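Local coordinates for hypothetical 19.5 KDA protein IN emre-rus intergenic region (Escherichia coli, PDB 1FUX) that is of unknown function but belongs to the phosphatidylethanolamine-binding protein family and resembles a Raf kinase inhibitor protein, so it may bind an anionic ligand, at residues 119-124 and 156-161; 50-55 and 63-68; 25-30 and 108-113; 7-12 and 33-38. One frame throughout, in Å; residues are numbered along the deposited sequence.

Overall arrangement
Contacts 1 and 2 lie in the same antiparallel sheet. Strand 118-127 pairs with strand 151-161 in contact 1 and, by its other edge, with strand 47-54 of contact 2. Contact 2 is the most buried of the four: backbone bonds and tryptophan rings dominate it. Contact 1 is partly buried, with aromatic and proline packing on one face and a water-linked charge pair on the other. Contact 4 packs a loop against the start of strand 36-39 by serine and glutamate hydrogen bonds, and its I10 and P34 reach F122 of contact 1. Contact 3 lies farthest from the centre, where a disulfide joins the short strand 27-28 to a loop, with no hydrogen bond between the two segments.

Contact 1: 119-124 and 156-161; sequences HYQFKV and EITPVY
The carbonyl oxygen of F122 takes the N-H of I157 at 2.8 Å. The return bond, from F122 N to I157 O, is 2.9 Å long. These two bonds make F122 and I157 an antiparallel hydrogen-bonded pair. Further along, Y120 N gives a bond of 2.9 Å to P159 O. Y120 O takes no backbone N-H from the other segment here, since P159 has none to give; it meets the CA-H of T158 at 3.3 Å instead. This is the pairing of strands 118-127 and 151-161, the latter an outermost strand of the five-stranded antiparallel sheet within this chain. The second strand is broken around T158 and P159. On one face the F122 ring crosses the proline at about a right angle, CE1 lying 3.7 Å from P159 CG. CG of Y120 is anti to its carbonyl carbon (chi1 -64°), which brings ring atom CE1 to 3.7 Å from Y161 CB. The same ring packs on A109 and meets H65 edge-to-face. A serine in place of Y120 would probably open a gap beside Y161 and A109 and take away the ring that H65 meets. On the opposite face H119 and V160 lie side by side, H119 CD2 touching V160 CG1 at 3.6 Å, while H119 ND1 is hydrogen-bonded to D56. On that face too, K123 and E156 meet through their CB atoms. Their extended chains end on one water, which accepts from K123 NZ and donates to E156 OE2.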
loop_
_atom_site.group_PDB
_atom_site.type_symbol
_atom_site.label_atom_id
_atom_site.label_comp_id
_atom_site.label_asym_id
_atom_site.label_seq_id
_atom_site.Cartn_x
_atom_site.Cartn_y
_atom_site.Cartn_z
ATOM N N HIS A 119 3.600 15.532 -4.220
ATOM C CA HIS A 119 4.443 15.258 -5.378
ATOM C C HIS A 119 4.047 13.921 -5.954
ATOM O O HIS A 119 4.237 12.899 -5.271
ATOM C CB HIS A 119 5.871 15.195 -4.772
ATOM C CG HIS A 119 6.234 16.593 -4.361
ATOM N ND1 HIS A 119 5.869 17.068 -3.100
ATOM C CD2 HIS A 119 6.837 17.600 -5.025
ATOM C CE1 HIS A 119 6.270 18.329 -2.990
ATOM N NE2 HIS A 119 6.852 18.658 -4.138
ATOM N N TYR A 120 3.458 13.856 -7.128
ATOM C CA TYR A 120 2.997 12.599 -7.691
ATOM C C TYR A 120 4.083 12.059 -8.612
ATOM O O TYR A 120 4.356 12.762 -9.611
ATOM C CB TYR A 120 1.674 12.816 -8.484
ATOM C CG TYR A 120 0.653 13.268 -7.467
ATOM C CD1 TYR A 120 0.519 14.604 -7.133
ATOM C CD2 TYR A 120 -0.167 12.313 -6.841
ATOM C CE1 TYR A 120 -0.405 15.018 -6.179
ATOM C CE2 TYR A 120 -1.075 12.721 -5.847
ATOM C CZ TYR A 120 -1.192 14.060 -5.558
ATOM O OH TYR A 120 -2.064 14.515 -4.584
ATOM N N GLN A 121 4.720 10.973 -8.233
ATOM C CA GLN A 121 5.817 10.437 -9.054
ATOM C C GLN A 121 5.262 9.522 -10.121
ATOM O O GLN A 121 4.761 8.415 -9.869
ATOM C CB GLN A 121 6.849 9.686 -8.201
ATOM C CG GLN A 121 7.293 10.354 -6.928
ATOM C CD GLN A 121 7.972 9.649 -5.794
ATOM O OE1 GLN A 121 8.812 10.239 -5.066
ATOM N NE2 GLN A 121 7.755 8.397 -5.440
ATOM N N PHE A 122 5.365 9.980 -11.382
ATOM C CA PHE A 122 4.948 9.210 -12.551
ATOM C C PHE A 122 6.260 8.610 -13.059
ATOM O O PHE A 122 7.126 9.343 -13.559
ATOM C CB PHE A 122 4.323 10.062 -13.665
ATOM C CG PHE A 122 2.910 10.503 -13.384
ATOM C CD1 PHE A 122 2.626 11.453 -12.398
ATOM C CD2 PHE A 122 1.897 9.944 -14.132
ATOM C CE1 PHE A 122 1.294 11.811 -12.173
ATOM C CE2 PHE A 122 0.568 10.296 -13.911
ATOM C CZ PHE A 122 0.303 11.251 -12.938
ATOM N N LYS A 123 6.373 7.297 -12.964
ATOM C CA LYS A 123 7.633 6.645 -13.272
ATOM C C LYS A 123 7.514 5.517 -14.269
ATOM O O LYS A 123 6.645 4.650 -14.218
ATOM C CB LYS A 123 8.117 6.087 -11.902
ATOM C CG LYS A 123 9.431 5.280 -11.911
ATOM C CD LYS A 123 9.887 5.359 -10.437
ATOM C CE LYS A 123 11.010 4.414 -10.086
ATOM N NZ LYS A 123 11.189 4.391 -8.585
ATOM N N VAL A 124 8.393 5.540 -15.310
ATOM C CA VAL A 124 8.413 4.453 -16.251
ATOM C C VAL A 124 9.618 3.557 -15.968
ATOM O O VAL A 124 10.708 4.071 -15.693
ATOM C CB VAL A 124 8.555 4.996 -17.724
ATOM C CG1 VAL A 124 8.378 3.787 -18.619
ATOM C CG2 VAL A 124 7.476 6.050 -17.925
ATOM N N GLU A 156 11.345 9.430 -14.589
ATOM C CA GLU A 156 10.088 9.886 -13.972
ATOM C C GLU A 156 9.810 11.355 -14.152
ATOM O O GLU A 156 10.671 12.195 -14.459
ATOM C CB GLU A 156 10.184 9.466 -12.486
ATOM C CG GLU A 156 11.134 10.305 -11.683
ATOM C CD GLU A 156 11.555 9.699 -10.358
ATOM O OE1 GLU A 156 11.106 10.165 -9.293
ATOM O OE2 GLU A 156 12.372 8.749 -10.388
ATOM N N ILE A 157 8.516 11.696 -14.091
ATOM C CA ILE A 157 8.042 13.069 -14.085
ATOM C C ILE A 157 7.276 13.293 -12.779
ATOM O O ILE A 157 6.494 12.409 -12.448
ATOM C CB ILE A 157 7.043 13.406 -15.222
ATOM C CG1 ILE A 157 7.731 12.928 -16.517
ATOM C CG2 ILE A 157 6.752 14.894 -15.240
ATOM C CD1 ILE A 157 6.766 12.690 -17.658
ATOM N N THR A 158 7.472 14.407 -12.113
ATOM C CA THR A 158 6.830 14.642 -10.822
ATOM C C THR A 158 6.049 15.935 -10.703
ATOM O O THR A 158 6.455 16.924 -10.052
ATOM C CB THR A 158 7.942 14.612 -9.725
ATOM O OG1 THR A 158 8.765 13.449 -9.856
ATOM C CG2 THR A 158 7.363 14.569 -8.317
ATOM N N PRO A 159 4.808 15.933 -11.210
ATOM C CA PRO A 159 3.892 17.036 -11.067
ATOM C C PRO A 159 3.412 17.123 -9.623
ATOM O O PRO A 159 3.689 16.235 -8.798
ATOM C CB PRO A 159 2.711 16.701 -11.995
ATOM C CG PRO A 159 2.763 15.209 -12.167
ATOM C CD PRO A 159 4.222 14.841 -12.013
ATOM N N VAL A 160 2.754 18.242 -9.318
ATOM C CA VAL A 160 2.294 18.484 -7.947
ATOM C C VAL A 160 0.797 18.785 -7.984
ATOM O O VAL A 160 0.257 19.032 -9.064
ATOM C CB VAL A 160 3.028 19.646 -7.254
ATOM C CG1 VAL A 160 4.525 19.347 -7.095
ATOM C CG2 VAL A 160 2.918 20.964 -8.017
ATOM N N TYR A 161 0.177 18.777 -6.822
ATOM C CA TYR A 161 -1.243 19.144 -6.789
ATOM C C TYR A 161 -1.558 19.570 -5.366
ATOM O O TYR A 161 -1.119 18.980 -4.367
ATOM C CB TYR A 161 -2.205 18.025 -7.204
ATOM C CG TYR A 161 -3.612 18.558 -7.446
ATOM C CD1 TYR A 161 -3.900 19.457 -8.449
ATOM C CD2 TYR A 161 -4.652 18.100 -6.641
ATOM C CE1 TYR A 161 -5.194 19.929 -8.662
ATOM C CE2 TYR A 161 -5.948 18.579 -6.818
ATOM C CZ TYR A 161 -6.196 19.490 -7.823
ATOM O OH TYR A 161 -7.477 19.949 -8.005
HETATM O O HOH W 1 12.613 6.840 -8.326
#

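Contact 2: 50-55 and 63-68; sequences VTVYDP and WWHWTV
Y53 drives the edge of its ring into the face of W64. Y53 CD1 sits over the centre of the indole, 3.6 Å from W64 CD2, the ring planes at 56°. T51 fills the place beside them, its CB near the indole edge at W64 CZ3. W64 NE1 is held by S61 of the second subunit. An alanine in place of W64 would probably leave the Y53 edge without a surface to rest on and S61 of that subunit without its bond. On the other face, V52 is the bump. Its CG1 presses on H65 CB at 3.5 Å, and its CG2 meets the rim of the W66 indole at CE3, 3.6 Å away and in the ring plane. V50 CG1 fits next along that ring, by CZ3. Beyond, a water bridges D54 OD2 and H65 NE2, 2.8 Å from each. D54 also bonds D56 and H118, and H65 bonds G107. V52 O takes the N-H of H65 at 2.7 Å and, weakly, that of W66. Two residues thus face one. This is a classic beta bulge in the antiparallel hairpin of strands 47-54 and 63-72, within the central sheet of the PEBP fold.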
loop_
_atom_site.group_PDB
_atom_site.type_symbol
_atom_site.label_atom_id
_atom_site.label_comp_id
_atom_site.label_asym_id
_atom_site.label_seq_id
_atom_site.Cartn_x
_atom_site.Cartn_y
_atom_site.Cartn_z
ATOM N N VAL A 50 4.616 1.139 -15.773
ATOM C CA VAL A 50 4.469 2.532 -15.367
ATOM C C VAL A 50 3.848 2.514 -13.939
ATOM O O VAL A 50 2.909 1.742 -13.770
ATOM C CB VAL A 50 3.569 3.372 -16.295
ATOM C CG1 VAL A 50 3.267 4.769 -15.740
ATOM C CG2 VAL A 50 4.351 3.553 -17.613
ATOM N N THR A 51 4.361 3.326 -13.030
ATOM C CA THR A 51 3.744 3.383 -11.700
ATOM C C THR A 51 3.514 4.842 -11.391
ATOM O O THR A 51 4.222 5.747 -11.845
ATOM C CB THR A 51 4.571 2.757 -10.541
ATOM O OG1 THR A 51 5.888 3.319 -10.486
ATOM C CG2 THR A 51 4.646 1.232 -10.675
ATOM N N VAL A 52 2.528 5.142 -10.487
ATOM C CA VAL A 52 2.235 6.495 -10.080
ATOM C C VAL A 52 2.077 6.388 -8.548
ATOM O O VAL A 52 1.244 5.596 -8.065
ATOM C CB VAL A 52 0.968 7.117 -10.682
ATOM C CG1 VAL A 52 0.751 8.523 -10.146
ATOM C CG2 VAL A 52 1.072 7.065 -12.223
ATOM N N TYR A 53 2.909 7.140 -7.858
ATOM C CA TYR A 53 2.980 7.029 -6.396
ATOM C C TYR A 53 3.108 8.376 -5.718
ATOM O O TYR A 53 3.804 9.241 -6.258
ATOM C CB TYR A 53 4.215 6.196 -6.035
ATOM C CG TYR A 53 4.352 5.897 -4.528
ATOM C CD1 TYR A 53 3.595 4.897 -3.929
ATOM C CD2 TYR A 53 5.283 6.565 -3.806
ATOM C CE1 TYR A 53 3.760 4.659 -2.553
ATOM C CE2 TYR A 53 5.513 6.310 -2.442
ATOM C CZ TYR A 53 4.707 5.366 -1.849
ATOM O OH TYR A 53 4.927 5.080 -0.487
ATOM N N ASP A 54 2.380 8.551 -4.614
ATOM C CA ASP A 54 2.492 9.789 -3.832
ATOM C C ASP A 54 3.039 9.423 -2.459
ATOM O O ASP A 54 2.333 8.917 -1.606
ATOM C CB ASP A 54 1.066 10.364 -3.693
ATOM C CG ASP A 54 1.018 11.564 -2.772
ATOM O OD1 ASP A 54 2.067 12.120 -2.386
ATOM O OD2 ASP A 54 -0.127 11.946 -2.391
ATOM N N PRO A 55 4.293 9.820 -2.186
ATOM C CA PRO A 55 4.907 9.566 -0.902
ATOM C C PRO A 55 4.364 10.470 0.196
ATOM O O PRO A 55 4.570 10.111 1.358
ATOM C CB PRO A 55 6.365 9.839 -1.200
ATOM C CG PRO A 55 6.394 10.849 -2.304
ATOM C CD PRO A 55 5.176 10.503 -3.182
ATOM N N TRP A 63 0.710 6.387 -1.311
ATOM C CA TRP A 63 -0.510 6.020 -2.039
ATOM C C TRP A 63 -0.128 5.589 -3.447
ATOM O O TRP A 63 0.536 6.308 -4.179
ATOM C CB TRP A 63 -1.463 7.215 -2.083
ATOM C CG TRP A 63 -2.870 6.785 -2.473
ATOM C CD1 TRP A 63 -3.371 6.666 -3.733
ATOM C CD2 TRP A 63 -3.909 6.414 -1.563
ATOM N NE1 TRP A 63 -4.682 6.217 -3.678
ATOM C CE2 TRP A 63 -5.040 6.106 -2.349
ATOM C CE3 TRP A 63 -4.005 6.362 -0.168
ATOM C CZ2 TRP A 63 -6.270 5.729 -1.792
ATOM C CZ3 TRP A 63 -5.226 5.979 0.382
ATOM C CH2 TRP A 63 -6.333 5.668 -0.414
ATOM N N TRP A 64 -0.550 4.372 -3.776
ATOM C CA TRP A 64 -0.328 3.893 -5.161
ATOM C C TRP A 64 -1.482 4.370 -6.022
ATOM O O TRP A 64 -2.625 4.002 -5.807
ATOM C CB TRP A 64 -0.286 2.365 -5.185
ATOM C CG TRP A 64 0.949 1.795 -4.549
ATOM C CD1 TRP A 64 1.094 1.188 -3.328
ATOM C CD2 TRP A 64 2.254 1.768 -5.162
ATOM N NE1 TRP A 64 2.406 0.818 -3.156
ATOM C CE2 TRP A 64 3.135 1.140 -4.266
ATOM C CE3 TRP A 64 2.761 2.235 -6.386
ATOM C CZ2 TRP A 64 4.495 0.968 -4.526
ATOM C CZ3 TRP A 64 4.107 2.025 -6.657
ATOM C CH2 TRP A 64 4.976 1.400 -5.756
ATOM N N HIS A 65 -1.262 5.235 -7.008
ATOM C CA HIS A 65 -2.326 5.752 -7.864
ATOM C C HIS A 65 -2.500 4.928 -9.129
ATOM O O HIS A 65 -3.587 4.940 -9.739
ATOM C CB HIS A 65 -1.914 7.201 -8.260
ATOM C CG HIS A 65 -2.218 8.159 -7.133
ATOM N ND1 HIS A 65 -3.398 8.858 -7.006
ATOM C CD2 HIS A 65 -1.438 8.535 -6.086
ATOM C CE1 HIS A 65 -3.349 9.614 -5.905
ATOM N NE2 HIS A 65 -2.147 9.414 -5.309
ATOM N N TRP A 66 -1.451 4.241 -9.574
ATOM C CA TRP A 66 -1.615 3.423 -10.795
ATOM C C TRP A 66 -0.488 2.428 -10.923
ATOM O O TRP A 66 0.657 2.809 -10.602
ATOM C CB TRP A 66 -1.447 4.403 -11.991
ATOM C CG TRP A 66 -1.865 3.832 -13.323
ATOM C CD1 TRP A 66 -2.729 2.797 -13.578
ATOM C CD2 TRP A 66 -1.517 4.404 -14.605
ATOM N NE1 TRP A 66 -2.911 2.689 -14.948
ATOM C CE2 TRP A 66 -2.166 3.653 -15.583
ATOM C CE3 TRP A 66 -0.687 5.461 -14.988
ATOM C CZ2 TRP A 66 -2.017 3.877 -16.975
ATOM C CZ3 TRP A 66 -0.550 5.729 -16.372
ATOM C CH2 TRP A 66 -1.225 4.941 -17.352
ATOM N N THR A 67 -0.695 1.238 -11.442
ATOM C CA THR A 67 0.415 0.350 -11.772
ATOM C C THR A 67 -0.004 -0.286 -13.115
ATOM O O THR A 67 -1.106 -0.837 -13.185
ATOM C CB THR A 67 0.739 -0.795 -10.773
ATOM O OG1 THR A 67 -0.391 -1.653 -10.645
ATOM C CG2 THR A 67 1.085 -0.258 -9.386
ATOM N N VAL A 68 0.912 -0.302 -14.072
ATOM C CA VAL A 68 0.639 -0.971 -15.339
ATOM C C VAL A 68 1.938 -1.754 -15.682
ATOM O O VAL A 68 2.971 -1.105 -15.604
ATOM C CB VAL A 68 0.588 -0.082 -16.604
ATOM C CG1 VAL A 68 0.088 -0.911 -17.805
ATOM C CG2 VAL A 68 -0.217 1.146 -16.407
HETATM O O HOH W 2 -2.420 10.384 -2.711
#

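Contact 3: 25-30 and 108-113; sequences FGCEGG and GACPPK
C27 is bonded covalently to C110, and the two cysteines carry most of this contact. From the backbone, C27 CB points toward segment 108-113 and lies 3.9 Å from C110 CB. With SG anti to the carbonyl carbon (chi1 -79°), the sulfur stands beside the backbone N of C27. There C27 SG joins C110 SG at 2.1 Å. The torsion about the sulfur-sulfur bond is 92°, close to what an unstrained disulfide prefers. C27 SG also passes 4.2 Å from A109 O. From the other side C110 holds its SG anti to its own backbone N, which carries the sulfur out to C27. F25 flanks the bridge, its CB 4.1 Å from C110 SG. No hydrogen bond links the two segments, so the covalent bond is their main tie. K113 NZ lies only loosely near G26 O, at 4.4 Å. G26 has positive phi, which suits a glycine in this tight turn. The disulfide fits a periplasmic protein. It pins the short strand 27-28, which pairs with strand 23-24, to the long loop between strands 95-96 and 118-127; P111 and A109 of that loop rest on Y120 and Y161 of the main sheet.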
loop_
_atom_site.group_PDB
_atom_site.type_symbol
_atom_site.label_atom_id
_atom_site.label_comp_id
_atom_site.label_asym_id
_atom_site.label_seq_id
_atom_site.Cartn_x
_atom_site.Cartn_y
_atom_site.Cartn_z
ATOM N N PHE A 25 -14.082 10.711 -3.238
ATOM C CA PHE A 25 -13.555 11.271 -1.997
ATOM C C PHE A 25 -13.679 12.786 -1.963
ATOM O O PHE A 25 -12.769 13.524 -1.554
ATOM C CB PHE A 25 -12.114 10.785 -1.873
ATOM C CG PHE A 25 -11.804 9.324 -1.793
ATOM C CD1 PHE A 25 -12.693 8.309 -2.116
ATOM C CD2 PHE A 25 -10.526 8.927 -1.420
ATOM C CE1 PHE A 25 -12.350 6.975 -2.024
ATOM C CE2 PHE A 25 -10.163 7.595 -1.316
ATOM C CZ PHE A 25 -11.076 6.611 -1.616
ATOM N N GLY A 26 -14.734 13.376 -2.516
ATOM C CA GLY A 26 -14.888 14.818 -2.565
ATOM C C GLY A 26 -14.065 15.542 -3.608
ATOM O O GLY A 26 -13.974 16.768 -3.586
ATOM N N CYS A 27 -13.417 14.826 -4.505
ATOM C CA CYS A 27 -12.631 15.383 -5.601
ATOM C C CYS A 27 -13.492 15.220 -6.838
ATOM O O CYS A 27 -14.181 14.206 -6.947
ATOM C CB CYS A 27 -11.281 14.682 -5.727
ATOM S SG CYS A 27 -10.067 15.252 -4.512
ATOM N N GLU A 28 -13.507 16.170 -7.749
ATOM C CA GLU A 28 -14.387 16.139 -8.910
ATOM C C GLU A 28 -13.645 16.326 -10.227
ATOM O O GLU A 28 -14.025 17.126 -11.082
ATOM C CB GLU A 28 -15.427 17.265 -8.752
ATOM C CG GLU A 28 -16.459 16.877 -7.698
ATOM C CD GLU A 28 -17.430 17.975 -7.325
ATOM O OE1 GLU A 28 -17.555 18.984 -8.049
ATOM O OE2 GLU A 28 -18.067 17.789 -6.251
ATOM N N GLY A 29 -12.563 15.601 -10.377
ATOM C CA GLY A 29 -11.726 15.636 -11.542
ATOM C C GLY A 29 -12.125 14.678 -12.643
ATOM O O GLY A 29 -13.032 13.836 -12.556
ATOM N N GLY A 30 -11.356 14.706 -13.710
ATOM C CA GLY A 30 -11.549 13.896 -14.897
ATOM C C GLY A 30 -11.050 12.464 -14.737
ATOM O O GLY A 30 -11.343 11.601 -15.566
ATOM N N GLY A 108 -6.633 9.394 -10.007
ATOM C CA GLY A 108 -5.891 10.651 -9.952
ATOM C C GLY A 108 -5.615 11.217 -8.577
ATOM O O GLY A 108 -5.745 10.534 -7.574
ATOM N N ALA A 109 -5.119 12.448 -8.543
ATOM C CA ALA A 109 -4.733 13.050 -7.280
ATOM C C ALA A 109 -5.969 13.390 -6.451
ATOM O O ALA A 109 -6.947 13.842 -7.022
ATOM C CB ALA A 109 -3.917 14.314 -7.578
ATOM N N CYS A 110 -5.810 13.373 -5.144
ATOM C CA CYS A 110 -6.910 13.845 -4.292
ATOM C C CYS A 110 -6.362 14.082 -2.894
ATOM O O CYS A 110 -6.638 13.329 -1.979
ATOM C CB CYS A 110 -8.092 12.871 -4.364
ATOM S SG CYS A 110 -9.546 13.536 -3.491
ATOM N N PRO A 111 -5.511 15.102 -2.743
ATOM C CA PRO A 111 -4.907 15.451 -1.471
ATOM C C PRO A 111 -5.876 16.114 -0.519
ATOM O O PRO A 111 -6.875 16.694 -0.947
ATOM C CB PRO A 111 -3.803 16.439 -1.890
ATOM C CG PRO A 111 -4.384 17.140 -3.069
ATOM C CD PRO A 111 -5.161 16.066 -3.815
ATOM N N PRO A 112 -5.573 16.061 0.785
ATOM C CA PRO A 112 -6.394 16.729 1.773
ATOM C C PRO A 112 -6.459 18.228 1.517
ATOM O O PRO A 112 -5.466 18.858 1.114
ATOM C CB PRO A 112 -5.733 16.443 3.107
ATOM C CG PRO A 112 -4.722 15.371 2.879
ATOM C CD PRO A 112 -4.395 15.410 1.397
ATOM N N LYS A 113 -7.634 18.800 1.773
ATOM C CA LYS A 113 -7.785 20.246 1.597
ATOM C C LYS A 113 -6.814 20.987 2.516
ATOM O O LYS A 113 -6.657 20.618 3.681
ATOM C CB LYS A 113 -9.221 20.689 1.897
ATOM C CG LYS A 113 -10.301 19.914 1.160
ATOM C CD LYS A 113 -11.429 20.838 0.694
ATOM C CE LYS A 113 -12.692 20.028 0.412
ATOM N NZ LYS A 113 -13.133 20.252 -1.001
#

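Contact 4: 7-12 and 33-38; sequences SNEIKT and SPSLTW
E9 and S35 make the main polar link. E9 OE1 accepts the N-H of S35 at 2.7 Å, on its anti side and 34° out of the carboxylate plane. The S35 hydroxyl also approaches this oxygen, S35 OG to E9 OE1 being 2.5 Å, so short that the exact length is doubtful. The bend of the E9 chain at chi2 (75°) folds the carboxylate back toward S35. A hydroxyl bond runs the other way, from S7 OG to S35 O at 2.8 Å, the donor tilted 28° from the carbonyl plane. Among apolar contacts, I10 crosses P34 obliquely, with I10 CG2 3.8 Å from P34 CB, and E9 CB also touches that carbon. S7 CB meets L36 CD2 at 4.1 Å. Behind these, I10 and P34 both rest on F122, and L36 on I157, so the patch continues into the main sheet. Within segment 7-12, S7 OG accepts from E9 N at 2.9 Å. It accepts from I10 N too, at 3.1 Å between I10 N and S7 OG. Acceptance from the second and third residues on makes this an ST turn and ST motif, here turning the chain after strand 4-6 and tying it to the start of strand 36-39.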
loop_
_atom_site.group_PDB
_atom_site.type_symbol
_atom_site.label_atom_id
_atom_site.label_comp_id
_atom_site.label_asym_id
_atom_site.label_seq_id
_atom_site.Cartn_x
_atom_site.Cartn_y
_atom_site.Cartn_z
ATOM N N SER A 7 5.896 13.997 -21.439
ATOM C CA SER A 7 4.431 13.972 -21.456
ATOM C C SER A 7 3.941 15.298 -22.052
ATOM O O SER A 7 4.436 16.382 -21.778
ATOM C CB SER A 7 3.767 13.750 -20.084
ATOM O OG SER A 7 2.352 14.012 -20.210
ATOM N N ASN A 8 2.791 15.189 -22.728
ATOM C CA ASN A 8 2.165 16.388 -23.300
ATOM C C ASN A 8 1.238 17.057 -22.294
ATOM O O ASN A 8 0.834 18.225 -22.427
ATOM C CB ASN A 8 1.357 15.968 -24.538
ATOM C CG ASN A 8 2.069 15.140 -25.569
ATOM O OD1 ASN A 8 3.137 15.509 -26.094
ATOM N ND2 ASN A 8 1.524 13.988 -25.987
ATOM N N GLU A 9 0.887 16.311 -21.231
ATOM C CA GLU A 9 -0.031 16.812 -20.230
ATOM C C GLU A 9 0.541 17.103 -18.849
ATOM O O GLU A 9 -0.089 17.849 -18.093
ATOM C CB GLU A 9 -1.176 15.816 -19.999
ATOM C CG GLU A 9 -2.080 15.542 -21.183
ATOM C CD GLU A 9 -1.499 14.674 -22.262
ATOM O OE1 GLU A 9 -0.757 13.711 -22.020
ATOM O OE2 GLU A 9 -1.796 14.964 -23.461
ATOM N N ILE A 10 1.659 16.492 -18.435
ATOM C CA ILE A 10 2.160 16.793 -17.099
ATOM C C ILE A 10 3.629 17.223 -17.177
ATOM O O ILE A 10 4.315 16.874 -18.146
ATOM C CB ILE A 10 2.025 15.605 -16.126
ATOM C CG1 ILE A 10 2.777 14.385 -16.649
ATOM C CG2 ILE A 10 0.531 15.316 -15.892
ATOM C CD1 ILE A 10 2.996 13.233 -15.671
ATOM N N LYS A 11 4.041 17.942 -16.154
ATOM C CA LYS A 11 5.431 18.423 -16.120
ATOM C C LYS A 11 5.950 18.505 -14.692
ATOM O O LYS A 11 5.212 18.957 -13.820
ATOM C CB LYS A 11 5.448 19.838 -16.710
ATOM C CG LYS A 11 6.800 20.353 -17.176
ATOM C CD LYS A 11 6.601 21.300 -18.378
ATOM C CE LYS A 11 6.876 20.534 -19.666
ATOM N NZ LYS A 11 6.035 20.960 -20.818
ATOM N N THR A 12 7.214 18.160 -14.469
ATOM C CA THR A 12 7.731 18.242 -13.087
ATOM C C THR A 12 7.533 19.596 -12.448
ATOM O O THR A 12 7.849 20.676 -12.972
ATOM C CB THR A 12 9.209 17.818 -13.121
ATOM O OG1 THR A 12 9.287 16.447 -13.515
ATOM C CG2 THR A 12 9.842 18.068 -11.746
ATOM N N SER A 33 -5.554 9.270 -17.049
ATOM C CA SER A 33 -4.092 9.193 -16.969
ATOM C C SER A 33 -3.509 10.058 -18.082
ATOM O O SER A 33 -4.067 10.106 -19.163
ATOM C CB SER A 33 -3.643 7.769 -17.189
ATOM O OG SER A 33 -4.096 7.172 -18.400
ATOM N N PRO A 34 -2.437 10.773 -17.780
ATOM C CA PRO A 34 -1.747 11.527 -18.841
ATOM C C PRO A 34 -0.955 10.650 -19.780
ATOM O O PRO A 34 -0.512 9.531 -19.462
ATOM C CB PRO A 34 -0.842 12.421 -17.973
ATOM C CG PRO A 34 -0.408 11.462 -16.893
ATOM C CD PRO A 34 -1.733 10.826 -16.463
ATOM N N SER A 35 -0.702 11.152 -21.019
ATOM C CA SER A 35 0.127 10.401 -21.942
ATOM C C SER A 35 1.574 10.447 -21.418
ATOM O O SER A 35 1.943 11.320 -20.657
ATOM C CB SER A 35 0.150 10.958 -23.382
ATOM O OG SER A 35 0.732 12.262 -23.352
ATOM N N LEU A 36 2.371 9.507 -21.856
ATOM C CA LEU A 36 3.790 9.352 -21.531
ATOM C C LEU A 36 4.505 8.746 -22.746
ATOM O O LEU A 36 4.052 7.783 -23.363
ATOM C CB LEU A 36 4.027 8.365 -20.352
ATOM C CG LEU A 36 3.383 8.821 -19.025
ATOM C CD1 LEU A 36 3.297 7.687 -17.989
ATOM C CD2 LEU A 36 4.114 10.005 -18.406
ATOM N N THR A 37 5.655 9.338 -23.090
ATOM C CA THR A 37 6.431 8.775 -24.199
ATOM C C THR A 37 7.902 8.614 -23.679
ATOM O O THR A 37 8.439 9.635 -23.281
ATOM C CB THR A 37 6.502 9.749 -25.395
ATOM O OG1 THR A 37 5.160 10.141 -25.741
ATOM C CG2 THR A 37 7.184 9.090 -26.602
ATOM N N TRP A 38 8.393 7.439 -23.781
ATOM C CA TRP A 38 9.776 7.242 -23.308
ATOM C C TRP A 38 10.756 6.954 -24.433
ATOM O O TRP A 38 10.414 6.399 -25.491
ATOM C CB TRP A 38 9.754 6.138 -22.264
ATOM C CG TRP A 38 9.086 4.855 -22.577
ATOM C CD1 TRP A 38 9.657 3.726 -23.058
ATOM C CD2 TRP A 38 7.692 4.513 -22.374
ATOM N NE1 TRP A 38 8.763 2.699 -23.161
ATOM C CE2 TRP A 38 7.527 3.181 -22.734
ATOM C CE3 TRP A 38 6.577 5.237 -21.896
ATOM C CZ2 TRP A 38 6.306 2.479 -22.682
ATOM C CZ3 TRP A 38 5.361 4.543 -21.841
ATOM C CH2 TRP A 38 5.216 3.189 -22.227
#